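Local coordinates for protein ADP-ribosylglycohydrolase (Thermus thermophilus, PDB 2YZV) that belongs to the ADP-ribosylglycohydrolase family and is a compact, all-helical protein that binds magnesium ions, at residues 230-235 / 257-262. Sequence-based numbering, arbitrary orientation.
Sequences WAFARG and AVYGQL
Tyr259 sets the edge of its ring against the backbone N of Phe232 and also touches the methyl of Ala231, and Leu262 sits over one face of the Phe232 ring, in a buried helix-helix contact of the all-alpha ADP-ribosylglycohydrolase fold. It illustrates how two helices whose axes stay 10.0 Å apart, crossing at -47°, can be joined by an aromatic ring from each helix, together with an alanine methyl and a leucine. Tyr259 CD1 comes within 3.6 Å of Ala231 CB, the methyl lying oblique to the ring. Next to it, Tyr259 CE1 approaches Phe232 N at 3.6 Å in the plane of the tyrosine ring, an edge-on meeting with the main chain rather than a stack. The side chains of Phe232 and Leu262 cross at about a right angle. The CG of Leu262 stands 4.1 Å from the centroid of the Phe232 ring, 8° off its normal, a CH-pi contact almost over the centre, while Leu262 CD2 reaches Phe232 CD2 at 3.7 Å. With CG anti to N in Phe232 (chi1 -179°), the ring projects from its helix past the edge of Tyr259 to meet the leucine.

Further out, Lys184 makes a cation-pi contact with Phe232 and its NZ also hydrogen-bonds Phe232 O, and Tyr266 meets the phenyl ring edge-to-face. Leu262 packs in addition on Leu174 and Ala178 of helix 162-179, which ties a third helix to the pair. No direct hydrogen bond links 230-235 with 257-262; the polar link runs through the tyrosine hydroxyl, which also bonds the carbonyl of Phe238 at the start of helix 238-246. A water lying in the plane of the Tyr259 ring bridges Tyr259 OH, at 2.8 Å, and Gly235 O, at 3.1 Å, where the chain leaves its helix.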
ATOM      1  N   TRP A 230      10.976  -4.101   7.061  1.00 10.13           N
ATOM      2  CA  TRP A 230      11.688  -5.211   7.682  1.00  9.54           C
ATOM      3  C   TRP A 230      11.542  -6.468   6.823  1.00  8.87           C
ATOM      4  O   TRP A 230      12.519  -7.157   6.539  1.00  8.33           O
ATOM      5  CB  TRP A 230      11.116  -5.478   9.077  1.00  8.97           C
ATOM      6  CG  TRP A 230      11.508  -6.803   9.639  1.00 10.35           C
ATOM      7  CD1 TRP A 230      12.712  -7.142  10.194  1.00 11.88           C
ATOM      8  CD2 TRP A 230      10.704  -7.987   9.668  1.00 11.99           C
ATOM      9  NE1 TRP A 230      12.705  -8.466  10.565  1.00 13.26           N
ATOM     10  CE2 TRP A 230      11.485  -9.010  10.253  1.00 12.01           C
ATOM     11  CE3 TRP A 230       9.398  -8.285   9.254  1.00 11.75           C
ATOM     12  CZ2 TRP A 230      11.003 -10.313  10.435  1.00 12.56           C
ATOM     13  CZ3 TRP A 230       8.916  -9.583   9.435  1.00 12.97           C
ATOM     14  CH2 TRP A 230       9.722 -10.578  10.021  1.00 13.77           C
ATOM     15  N   ALA A 231      10.312  -6.760   6.408  1.00  8.90           N
ATOM     16  CA  ALA A 231      10.046  -7.940   5.592  1.00  9.24           C
ATOM     17  C   ALA A 231      10.780  -7.849   4.263  1.00  9.50           C
ATOM     18  O   ALA A 231      11.271  -8.850   3.739  1.00 10.30           O
ATOM     19  CB  ALA A 231       8.541  -8.085   5.358  1.00  8.75           C
ATOM     20  N   PHE A 232      10.853  -6.639   3.719  1.00  9.77           N
ATOM     21  CA  PHE A 232      11.537  -6.421   2.452  1.00  8.64           C
ATOM     22  C   PHE A 232      13.040  -6.635   2.638  1.00 10.78           C
ATOM     23  O   PHE A 232      13.697  -7.259   1.804  1.00 11.67           O
ATOM     24  CB  PHE A 232      11.244  -5.000   1.944  1.00  9.99           C
ATOM     25  CG  PHE A 232      11.894  -4.670   0.626  1.00  9.24           C
ATOM     26  CD1 PHE A 232      11.666  -5.456  -0.501  1.00 11.67           C
ATOM     27  CD2 PHE A 232      12.706  -3.547   0.505  1.00 10.77           C
ATOM     28  CE1 PHE A 232      12.240  -5.125  -1.733  1.00 10.81           C
ATOM     29  CE2 PHE A 232      13.286  -3.206  -0.719  1.00 10.67           C
ATOM     30  CZ  PHE A 232      13.051  -3.998  -1.842  1.00 10.23           C
ATOM     31  N   ALA A 233      13.574  -6.137   3.746  1.00  9.50           N
ATOM     32  CA  ALA A 233      15.001  -6.277   4.024  1.00 11.33           C
ATOM     33  C   ALA A 233      15.426  -7.728   4.244  1.00 12.36           C
ATOM     34  O   ALA A 233      16.479  -8.155   3.762  1.00 14.04           O
ATOM     35  CB  ALA A 233      15.372  -5.443   5.241  1.00 12.31           C
ATOM     36  N   ARG A 234      14.608  -8.493   4.961  1.00 12.22           N
ATOM     37  CA  ARG A 234      14.955  -9.878   5.258  1.00 12.61           C
ATOM     38  C   ARG A 234      14.557 -10.899   4.196  1.00 13.60           C
ATOM     39  O   ARG A 234      15.194 -11.946   4.078  1.00 15.10           O
ATOM     40  CB  ARG A 234      14.364 -10.290   6.608  1.00 13.01           C
ATOM     41  CG  ARG A 234      14.775  -9.392   7.769  1.00 12.77           C
ATOM     42  CD  ARG A 234      16.287  -9.204   7.841  1.00 13.03           C
ATOM     43  NE  ARG A 234      16.646  -8.292   8.923  1.00 11.18           N
ATOM     44  CZ  ARG A 234      17.758  -7.563   8.947  1.00 10.70           C
ATOM     45  NH1 ARG A 234      18.626  -7.642   7.948  1.00 12.56           N
ATOM     46  NH2 ARG A 234      17.983  -6.734   9.959  1.00 11.59           N
ATOM     47  N   GLY A 235      13.507 -10.611   3.435  1.00 13.45           N
ATOM     48  CA  GLY A 235      13.082 -11.537   2.401  1.00 14.15           C
ATOM     49  C   GLY A 235      14.041 -11.507   1.227  1.00 15.21           C
ATOM     50  O   GLY A 235      14.445 -10.435   0.782  1.00 16.18           O
ATOM     51  N   ALA A 257      -0.159  -5.655   2.302  1.00  8.89           N
ATOM     52  CA  ALA A 257      -0.416  -4.798   1.144  1.00  7.85           C
ATOM     53  C   ALA A 257       0.704  -3.791   0.911  1.00  8.07           C
ATOM     54  O   ALA A 257       1.056  -3.507  -0.234  1.00  7.67           O
ATOM     55  CB  ALA A 257      -1.739  -4.069   1.314  1.00 10.24           C
ATOM     56  N   VAL A 258       1.263  -3.242   1.985  1.00  9.19           N
ATOM     57  CA  VAL A 258       2.347  -2.272   1.838  1.00  7.96           C
ATOM     58  C   VAL A 258       3.595  -2.995   1.340  1.00  8.34           C
ATOM     59  O   VAL A 258       4.263  -2.521   0.421  1.00  7.55           O
ATOM     60  CB  VAL A 258       2.621  -1.542   3.170  1.00  9.04           C
ATOM     61  CG1 VAL A 258       3.834  -0.617   3.042  1.00  9.17           C
ATOM     62  CG2 VAL A 258       1.390  -0.718   3.550  1.00 11.05           C
ATOM     63  N   TYR A 259       3.902  -4.145   1.937  1.00  8.49           N
ATOM     64  CA  TYR A 259       5.053  -4.927   1.498  1.00  8.61           C
ATOM     65  C   TYR A 259       4.865  -5.301   0.029  1.00  9.44           C
ATOM     66  O   TYR A 259       5.797  -5.229  -0.771  1.00  8.96           O
ATOM     67  CB  TYR A 259       5.184  -6.216   2.318  1.00 10.48           C
ATOM     68  CG  TYR A 259       6.167  -7.198   1.711  1.00  8.23           C
ATOM     69  CD1 TYR A 259       7.530  -7.114   1.988  1.00  9.97           C
ATOM     70  CD2 TYR A 259       5.739  -8.156   0.791  1.00  9.11           C
ATOM     71  CE1 TYR A 259       8.442  -7.952   1.359  1.00 10.34           C
ATOM     72  CE2 TYR A 259       6.640  -8.997   0.153  1.00  9.60           C
ATOM     73  CZ  TYR A 259       7.992  -8.889   0.439  1.00 10.10           C
ATOM     74  OH  TYR A 259       8.897  -9.688  -0.225  1.00 12.30           O
ATOM     75  N   GLY A 260       3.645  -5.707  -0.311  1.00  8.00           N
ATOM     76  CA  GLY A 260       3.339  -6.112  -1.672  1.00  9.46           C
ATOM     77  C   GLY A 260       3.616  -5.048  -2.715  1.00  9.94           C
ATOM     78  O   GLY A 260       4.102  -5.354  -3.806  1.00 10.75           O
ATOM     79  N   GLN A 261       3.297  -3.802  -2.389  1.00  8.53           N
ATOM     80  CA  GLN A 261       3.528  -2.692  -3.304  1.00  8.76           C
ATOM     81  C   GLN A 261       5.016  -2.479  -3.541  1.00  9.20           C
ATOM     82  O   GLN A 261       5.458  -2.358  -4.683  1.00  9.54           O
ATOM     83  CB  GLN A 261       2.939  -1.404  -2.735  1.00  8.90           C
ATOM     84  CG  GLN A 261       1.431  -1.392  -2.666  1.00  8.16           C
ATOM     85  CD  GLN A 261       0.923  -0.194  -1.912  1.00  8.10           C
ATOM     86  OE1 GLN A 261       1.014   0.943  -2.385  1.00  9.18           O
ATOM     87  NE2 GLN A 261       0.397  -0.435  -0.721  1.00  8.22           N
ATOM     88  N   LEU A 262       5.781  -2.427  -2.456  1.00  8.52           N
ATOM     89  CA  LEU A 262       7.219  -2.201  -2.556  1.00  8.81           C
ATOM     90  C   LEU A 262       7.940  -3.367  -3.199  1.00  9.79           C
ATOM     91  O   LEU A 262       8.717  -3.177  -4.133  1.00 10.71           O
ATOM     92  CB  LEU A 262       7.811  -1.921  -1.169  1.00  9.39           C
ATOM     93  CG  LEU A 262       9.329  -1.717  -1.084  1.00  9.57           C
ATOM     94  CD1 LEU A 262       9.765  -0.568  -1.992  1.00 11.31           C
ATOM     95  CD2 LEU A 262       9.712  -1.431   0.362  1.00 12.57           C
TER
HETATM   96  O   HOH W   1      11.665  -9.212   0.095  1.00 15.30           O